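Local coordinates for adenylation domain (Streptomyces sp., PDB 5N9X), which is an adenylation domain of the AMP-binding (ANL) enzyme family, modelled here with adenosine-5'-triphosphate and threonine bound, at residues A18-L23 and G87-G92; E54-L59 and A81-L86. All coordinates share one frame; numbering follows the deposited sequence.

Interaction 1: A18-L23 and G87-G92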
ATOM      1  N   ALA A  18     -18.020  13.712  -7.720  1.00 37.10           N
ATOM      2  CA  ALA A  18     -17.020  14.428  -6.950  1.00 26.72           C
ATOM      3  C   ALA A  18     -16.453  13.611  -5.782  1.00 27.07           C
ATOM      4  O   ALA A  18     -15.279  13.743  -5.438  1.00 22.32           O
ATOM      5  CB  ALA A  18     -17.620  15.736  -6.441  1.00 24.72           C
ATOM      6  N   THR A  19     -17.281  12.769  -5.170  1.00 19.00           N
ATOM      7  CA  THR A  19     -16.865  12.091  -3.947  1.00 22.43           C
ATOM      8  C   THR A  19     -16.991  10.558  -4.038  1.00 23.02           C
ATOM      9  O   THR A  19     -17.546  10.022  -5.001  1.00 21.19           O
ATOM     10  CB  THR A  19     -17.692  12.611  -2.748  1.00 19.57           C
ATOM     11  OG1 THR A  19     -19.014  12.073  -2.821  1.00 24.92           O
ATOM     12  CG2 THR A  19     -17.782  14.123  -2.790  1.00 17.98           C
ATOM     13  N   LEU A  20     -16.473   9.865  -3.027  1.00 16.29           N
ATOM     14  CA  LEU A  20     -16.602   8.414  -2.935  1.00 23.05           C
ATOM     15  C   LEU A  20     -18.067   8.015  -2.630  1.00 12.95           C
ATOM     16  O   LEU A  20     -18.583   7.014  -3.124  1.00 14.34           O
ATOM     17  CB  LEU A  20     -15.637   7.868  -1.867  1.00 13.60           C
ATOM     18  CG  LEU A  20     -14.137   8.051  -2.177  1.00 12.67           C
ATOM     19  CD1 LEU A  20     -13.239   7.688  -0.985  1.00 10.65           C
ATOM     20  CD2 LEU A  20     -13.711   7.266  -3.423  1.00 10.37           C
ATOM     21  N   VAL A  21     -18.730   8.831  -1.835  1.00 16.09           N
ATOM     22  CA  VAL A  21     -20.145   8.661  -1.543  1.00 15.84           C
ATOM     23  C   VAL A  21     -20.947   8.663  -2.865  1.00 15.55           C
ATOM     24  O   VAL A  21     -21.769   7.789  -3.092  1.00 13.80           O
ATOM     25  CB  VAL A  21     -20.626   9.782  -0.576  1.00 14.93           C
ATOM     26  CG1 VAL A  21     -22.137   9.897  -0.549  1.00 16.72           C
ATOM     27  CG2 VAL A  21     -20.039   9.582   0.829  1.00 14.64           C
ATOM     28  N   ASP A  22     -20.664   9.634  -3.737  1.00 15.26           N
ATOM     29  CA  ASP A  22     -21.291   9.724  -5.044  1.00 14.64           C
ATOM     30  C   ASP A  22     -21.056   8.440  -5.838  1.00 23.74           C
ATOM     31  O   ASP A  22     -21.996   7.868  -6.411  1.00 23.89           O
ATOM     32  CB  ASP A  22     -20.748  10.915  -5.853  1.00 24.75           C
ATOM     33  CG  ASP A  22     -21.144  12.286  -5.282  1.00 38.02           C
ATOM     34  OD1 ASP A  22     -22.250  12.430  -4.705  1.00 30.61           O
ATOM     35  OD2 ASP A  22     -20.332  13.233  -5.460  1.00 37.11           O
ATOM     36  N   LEU A  23     -19.800   7.993  -5.883  1.00 19.27           N
ATOM     37  CA  LEU A  23     -19.439   6.791  -6.633  1.00 17.65           C
ATOM     38  C   LEU A  23     -20.213   5.570  -6.177  1.00 15.29           C
ATOM     39  O   LEU A  23     -20.757   4.835  -7.005  1.00 17.38           O
ATOM     40  CB  LEU A  23     -17.930   6.498  -6.556  1.00 13.65           C
ATOM     41  CG  LEU A  23     -16.952   7.564  -7.093  1.00 18.62           C
ATOM     42  CD1 LEU A  23     -15.496   7.104  -6.926  1.00 21.11           C
ATOM     43  CD2 LEU A  23     -17.222   8.034  -8.532  1.00 13.42           C
ATOM     44  N   GLY A  87     -20.720   4.167   6.062  1.00 17.29           N
ATOM     45  CA  GLY A  87     -21.514   4.994   6.949  1.00 20.95           C
ATOM     46  C   GLY A  87     -20.738   6.219   7.413  1.00 18.99           C
ATOM     47  O   GLY A  87     -21.252   7.352   7.387  1.00 20.86           O
ATOM     48  N   ILE A  88     -19.494   5.995   7.816  1.00 15.15           N
ATOM     49  CA  ILE A  88     -18.607   7.091   8.194  1.00 16.61           C
ATOM     50  C   ILE A  88     -18.445   8.112   7.063  1.00 13.71           C
ATOM     51  O   ILE A  88     -18.505   9.322   7.300  1.00 17.67           O
ATOM     52  CB  ILE A  88     -17.210   6.550   8.640  1.00 14.14           C
ATOM     53  CG1 ILE A  88     -17.333   5.801   9.967  1.00 10.13           C
ATOM     54  CG2 ILE A  88     -16.198   7.659   8.747  1.00 14.65           C
ATOM     55  CD1 ILE A  88     -16.071   5.041  10.379  1.00 19.37           C
ATOM     56  N   LEU A  89     -18.264   7.635   5.833  1.00 13.27           N
ATOM     57  CA  LEU A  89     -18.090   8.534   4.693  1.00 12.37           C
ATOM     58  C   LEU A  89     -19.392   9.271   4.357  1.00 25.28           C
ATOM     59  O   LEU A  89     -19.385  10.502   4.142  1.00 17.14           O
ATOM     60  CB  LEU A  89     -17.596   7.770   3.468  1.00 12.90           C
ATOM     61  CG  LEU A  89     -16.214   7.124   3.515  1.00 21.57           C
ATOM     62  CD1 LEU A  89     -15.903   6.402   2.194  1.00 12.02           C
ATOM     63  CD2 LEU A  89     -15.125   8.171   3.875  1.00 12.16           C
ATOM     64  N   ARG A  90     -20.499   8.517   4.313  1.00 17.12           N
ATOM     65  CA  ARG A  90     -21.814   9.106   4.099  1.00 21.54           C
ATOM     66  C   ARG A  90     -22.116  10.183   5.150  1.00 23.08           C
ATOM     67  O   ARG A  90     -22.677  11.220   4.809  1.00 24.11           O
ATOM     68  CB  ARG A  90     -22.909   8.030   4.080  1.00 15.22           C
ATOM     69  CG  ARG A  90     -24.331   8.593   4.038  1.00 20.34           C
ATOM     70  CD  ARG A  90     -24.589   9.341   2.758  1.00 19.71           C
ATOM     71  NE  ARG A  90     -25.882  10.025   2.746  1.00 26.91           N
ATOM     72  CZ  ARG A  90     -26.083  11.280   3.167  1.00 34.76           C
ATOM     73  NH1 ARG A  90     -25.081  11.990   3.680  1.00 21.60           N
ATOM     74  NH2 ARG A  90     -27.295  11.819   3.096  1.00 19.26           N
ATOM     75  N   ALA A  91     -21.690   9.980   6.394  1.00 13.27           N
ATOM     76  CA  ALA A  91     -21.878  11.009   7.430  1.00 14.12           C
ATOM     77  C   ALA A  91     -20.983  12.248   7.258  1.00 19.00           C
ATOM     78  O   ALA A  91     -20.963  13.138   8.115  1.00 26.06           O
ATOM     79  CB  ALA A  91     -21.641  10.417   8.804  1.00 12.63           C
ATOM     80  N   GLY A  92     -20.220  12.301   6.171  1.00 24.09           N
ATOM     81  CA  GLY A  92     -19.345  13.434   5.906  1.00 25.32           C
ATOM     82  C   GLY A  92     -18.018  13.426   6.658  1.00 19.59           C
ATOM     83  O   GLY A  92     -17.276  14.405   6.613  1.00 17.69           O
TER
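Val21 meets the backbone of the opposing helix more closely than any of its side chains: its CG2 methyl lies 3.5 Å from Leu89 O, against 4.0 Å to Leu89 CB. The contact joins two helix ends in the AMP-binding (ANL-type) fold, the start of helix 20-30 and the close of helix 79-90. No hydrogen bond crosses it. The CA atoms of Val21 and Arg90 stand 5.9 Å apart. Val21 supplies the largest buried area, its two methyls dividing the work: CG1, anti to the backbone N (chi1 164°), comes within 4.2 Å of Arg90 CD, while CG2 covers the Leu89-Arg90 peptide. Beside this, Leu20 CB touches Leu89 CD1, and His181 of helix 181-191 also packs on Leu89. Arg90 bends at chi2 (65°), and its guanidinium group has its partners beyond the two segments, among them Pro153 O, to which NH1 hydrogen-bonds. Both helix ends are capped. Gly92, with positive phi, completes a Schellman motif; Thr19 and Asp22 form a capping box, in which Asp22 N donates to Thr19 OG1 at 3.1 Å and Thr19 N to Asp22 OD2, on the anti side of that oxygen, 33° out of the carboxylate plane.

Interaction 2: E54-L59 and A81-L86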
ATOM      1  N   GLU A  54     -26.582   4.087   4.734  1.00 16.81           N
ATOM      2  CA  GLU A  54     -27.436   5.241   5.050  1.00 28.42           C
ATOM      3  C   GLU A  54     -27.905   5.233   6.507  1.00 30.78           C
ATOM      4  O   GLU A  54     -27.850   6.267   7.202  1.00 20.36           O
ATOM      5  CB  GLU A  54     -28.660   5.295   4.123  1.00 19.90           C
ATOM      6  CG  GLU A  54     -28.331   5.527   2.652  1.00 23.96           C
ATOM      7  CD  GLU A  54     -27.639   6.872   2.445  1.00 33.21           C
ATOM      8  OE1 GLU A  54     -28.062   7.857   3.100  1.00 25.20           O
ATOM      9  OE2 GLU A  54     -26.689   6.943   1.627  1.00 29.14           O
ATOM     10  N   GLY A  55     -28.365   4.070   6.966  1.00 23.51           N
ATOM     11  CA  GLY A  55     -28.742   3.925   8.358  1.00 23.70           C
ATOM     12  C   GLY A  55     -27.595   4.203   9.319  1.00 29.37           C
ATOM     13  O   GLY A  55     -27.785   4.865  10.345  1.00 38.40           O
ATOM     14  N   LEU A  56     -26.400   3.702   9.007  1.00 24.37           N
ATOM     15  CA  LEU A  56     -25.274   3.885   9.915  1.00 22.17           C
ATOM     16  C   LEU A  56     -24.914   5.352  10.004  1.00 21.77           C
ATOM     17  O   LEU A  56     -24.471   5.836  11.042  1.00 24.52           O
ATOM     18  CB  LEU A  56     -24.055   3.072   9.465  1.00 21.04           C
ATOM     19  CG  LEU A  56     -24.032   1.609   9.905  1.00 28.99           C
ATOM     20  CD1 LEU A  56     -23.208   0.725   8.957  1.00 22.12           C
ATOM     21  CD2 LEU A  56     -23.542   1.494  11.332  1.00 23.95           C
ATOM     22  N   ALA A  57     -25.084   6.056   8.896  1.00 19.93           N
ATOM     23  CA  ALA A  57     -24.736   7.460   8.858  1.00 25.28           C
ATOM     24  C   ALA A  57     -25.692   8.235   9.759  1.00 27.33           C
ATOM     25  O   ALA A  57     -25.268   9.060  10.572  1.00 22.89           O
ATOM     26  CB  ALA A  57     -24.776   7.982   7.438  1.00 18.62           C
ATOM     27  N   ASP A  58     -26.984   7.953   9.612  1.00 27.51           N
ATOM     28  CA  ASP A  58     -27.984   8.548  10.483  1.00 29.11           C
ATOM     29  C   ASP A  58     -27.634   8.260  11.952  1.00 37.36           C
ATOM     30  O   ASP A  58     -27.600   9.187  12.774  1.00 31.40           O
ATOM     31  CB  ASP A  58     -29.387   8.040  10.131  1.00 23.76           C
ATOM     32  CG  ASP A  58     -29.901   8.601   8.809  1.00 30.71           C
ATOM     33  OD1 ASP A  58     -29.908   9.836   8.657  1.00 35.89           O
ATOM     34  OD2 ASP A  58     -30.315   7.821   7.920  1.00 46.59           O
ATOM     35  N   LEU A  59     -27.330   7.000  12.271  1.00 23.45           N
ATOM     36  CA  LEU A  59     -26.850   6.665  13.611  1.00 27.89           C
ATOM     37  C   LEU A  59     -25.623   7.501  14.014  1.00 36.15           C
ATOM     38  O   LEU A  59     -25.561   8.037  15.130  1.00 40.73           O
ATOM     39  CB  LEU A  59     -26.524   5.177  13.724  1.00 23.58           C
ATOM     40  CG  LEU A  59     -25.846   4.827  15.053  1.00 31.62           C
ATOM     41  CD1 LEU A  59     -26.856   4.930  16.171  1.00 25.41           C
ATOM     42  CD2 LEU A  59     -25.217   3.443  15.033  1.00 24.38           C
ATOM     43  N   ALA A  81     -17.237  -4.061   8.834  1.00 16.22           N
ATOM     44  CA  ALA A  81     -16.167  -3.086   8.680  1.00 15.16           C
ATOM     45  C   ALA A  81     -16.396  -2.199   7.454  1.00 19.76           C
ATOM     46  O   ALA A  81     -16.183  -0.982   7.509  1.00 21.76           O
ATOM     47  CB  ALA A  81     -14.816  -3.788   8.586  1.00 12.16           C
ATOM     48  N   ILE A  82     -16.840  -2.812   6.359  1.00 15.56           N
ATOM     49  CA  ILE A  82     -17.070  -2.103   5.119  1.00 14.29           C
ATOM     50  C   ILE A  82     -18.277  -1.173   5.239  1.00 20.56           C
ATOM     51  O   ILE A  82     -18.232   0.001   4.799  1.00 18.69           O
ATOM     52  CB  ILE A  82     -17.304  -3.090   3.928  1.00 11.30           C
ATOM     53  CG1 ILE A  82     -16.058  -3.942   3.668  1.00 12.07           C
ATOM     54  CG2 ILE A  82     -17.721  -2.328   2.698  1.00  9.65           C
ATOM     55  CD1 ILE A  82     -14.811  -3.127   3.250  1.00 13.59           C
ATOM     56  N   ALA A  83     -19.363  -1.700   5.800  1.00  9.85           N
ATOM     57  CA  ALA A  83     -20.579  -0.919   5.941  1.00 13.42           C
ATOM     58  C   ALA A  83     -20.338   0.258   6.903  1.00 15.19           C
ATOM     59  O   ALA A  83     -20.792   1.381   6.656  1.00 14.37           O
ATOM     60  CB  ALA A  83     -21.746  -1.812   6.426  1.00 14.77           C
ATOM     61  N   ALA A  84     -19.602   0.002   7.979  1.00  9.92           N
ATOM     62  CA  ALA A  84     -19.205   1.073   8.871  1.00 16.73           C
ATOM     63  C   ALA A  84     -18.405   2.134   8.126  1.00 16.33           C
ATOM     64  O   ALA A  84     -18.584   3.340   8.343  1.00 16.42           O
ATOM     65  CB  ALA A  84     -18.399   0.524  10.046  1.00 18.11           C
ATOM     66  N   MET A  85     -17.522   1.713   7.234  1.00 16.94           N
ATOM     67  CA  MET A  85     -16.668   2.713   6.624  1.00 21.56           C
ATOM     68  C   MET A  85     -17.506   3.562   5.650  1.00 17.78           C
ATOM     69  O   MET A  85     -17.315   4.770   5.545  1.00 17.85           O
ATOM     70  CB  MET A  85     -15.451   2.050   5.967  1.00 19.33           C
ATOM     71  CG  MET A  85     -14.680   2.961   5.053  1.00 20.99           C
ATOM     72  SD  MET A  85     -15.213   2.694   3.351  1.00 37.76           S
ATOM     73  CE  MET A  85     -13.911   1.565   2.834  1.00 28.17           C
ATOM     74  N   LEU A  86     -18.466   2.944   4.976  1.00 17.20           N
ATOM     75  CA  LEU A  86     -19.363   3.706   4.112  1.00 15.15           C
ATOM     76  C   LEU A  86     -20.215   4.651   4.939  1.00 14.64           C
ATOM     77  O   LEU A  86     -20.391   5.805   4.579  1.00 20.97           O
ATOM     78  CB  LEU A  86     -20.254   2.785   3.298  1.00 11.93           C
ATOM     79  CG  LEU A  86     -19.529   1.925   2.279  1.00 12.53           C
ATOM     80  CD1 LEU A  86     -20.426   0.795   1.780  1.00 12.20           C
ATOM     81  CD2 LEU A  86     -19.076   2.788   1.136  1.00 10.80           C
TER
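Leu56, Ala83 and Ala84 bury the most surface here, and Leu56 alone accounts for more than half of the 105 Å² total. Its CD1 methyl is the touching branch, lying 3.4 Å from Ala83 O and 3.6 Å from Ala83 C, so a single methyl rests against the carbonyl group. The same CD1 reaches Ala83 CB at 3.9 Å and Ala84 N at 3.8 Å. With Leu56 CG anti to the carbonyl carbon (chi1 -84°), this branch lies over the peptide joining the two alanines. This is helix-on-helix packing within the AMP-binding fold, between helix 46-62 and helix 79-90, which are linked along the chain through strand 70-74 of a parallel sheet. The CA atoms of Leu56 and Ala84 are 6.8 Å apart, an approach at which Leu56 reaches the alanine main chain. Ala83 points its CB neither directly at Leu56 nor from it, and the methyl also packs on Leu49 and Trp52, an earlier part of helix 46-62. Ala84 CB points away from segment 54-59, and its side chain touches Leu73 of strand 70-74 and Met75; Ala84 enters the contact through its backbone N.

In the fold
Helix 79-90 is common to both contacts: interaction 2 uses residues 81-86 and interaction 1 the final turn and the residues after it, with centres about 10 Å apart. They meet directly. Arg90 NE of interaction 1 forms a salt bridge of 3.1 Å with Glu54 OE1 of interaction 2, and Ala57 CB packs 3.5 Å from Arg90 CG and 3.6 Å from Gly87 O. Helices 20-30 and 46-62 are thereby tied to one another through the end of helix 79-90. The centres of interactions 1 and 2 lie about 22 and 24 Å from the centre of the chain, on the same side of it. Neither contact supplies a residue to the threonine pocket, and the residues around adenosine-5'-triphosphate all lie between 167 and 515.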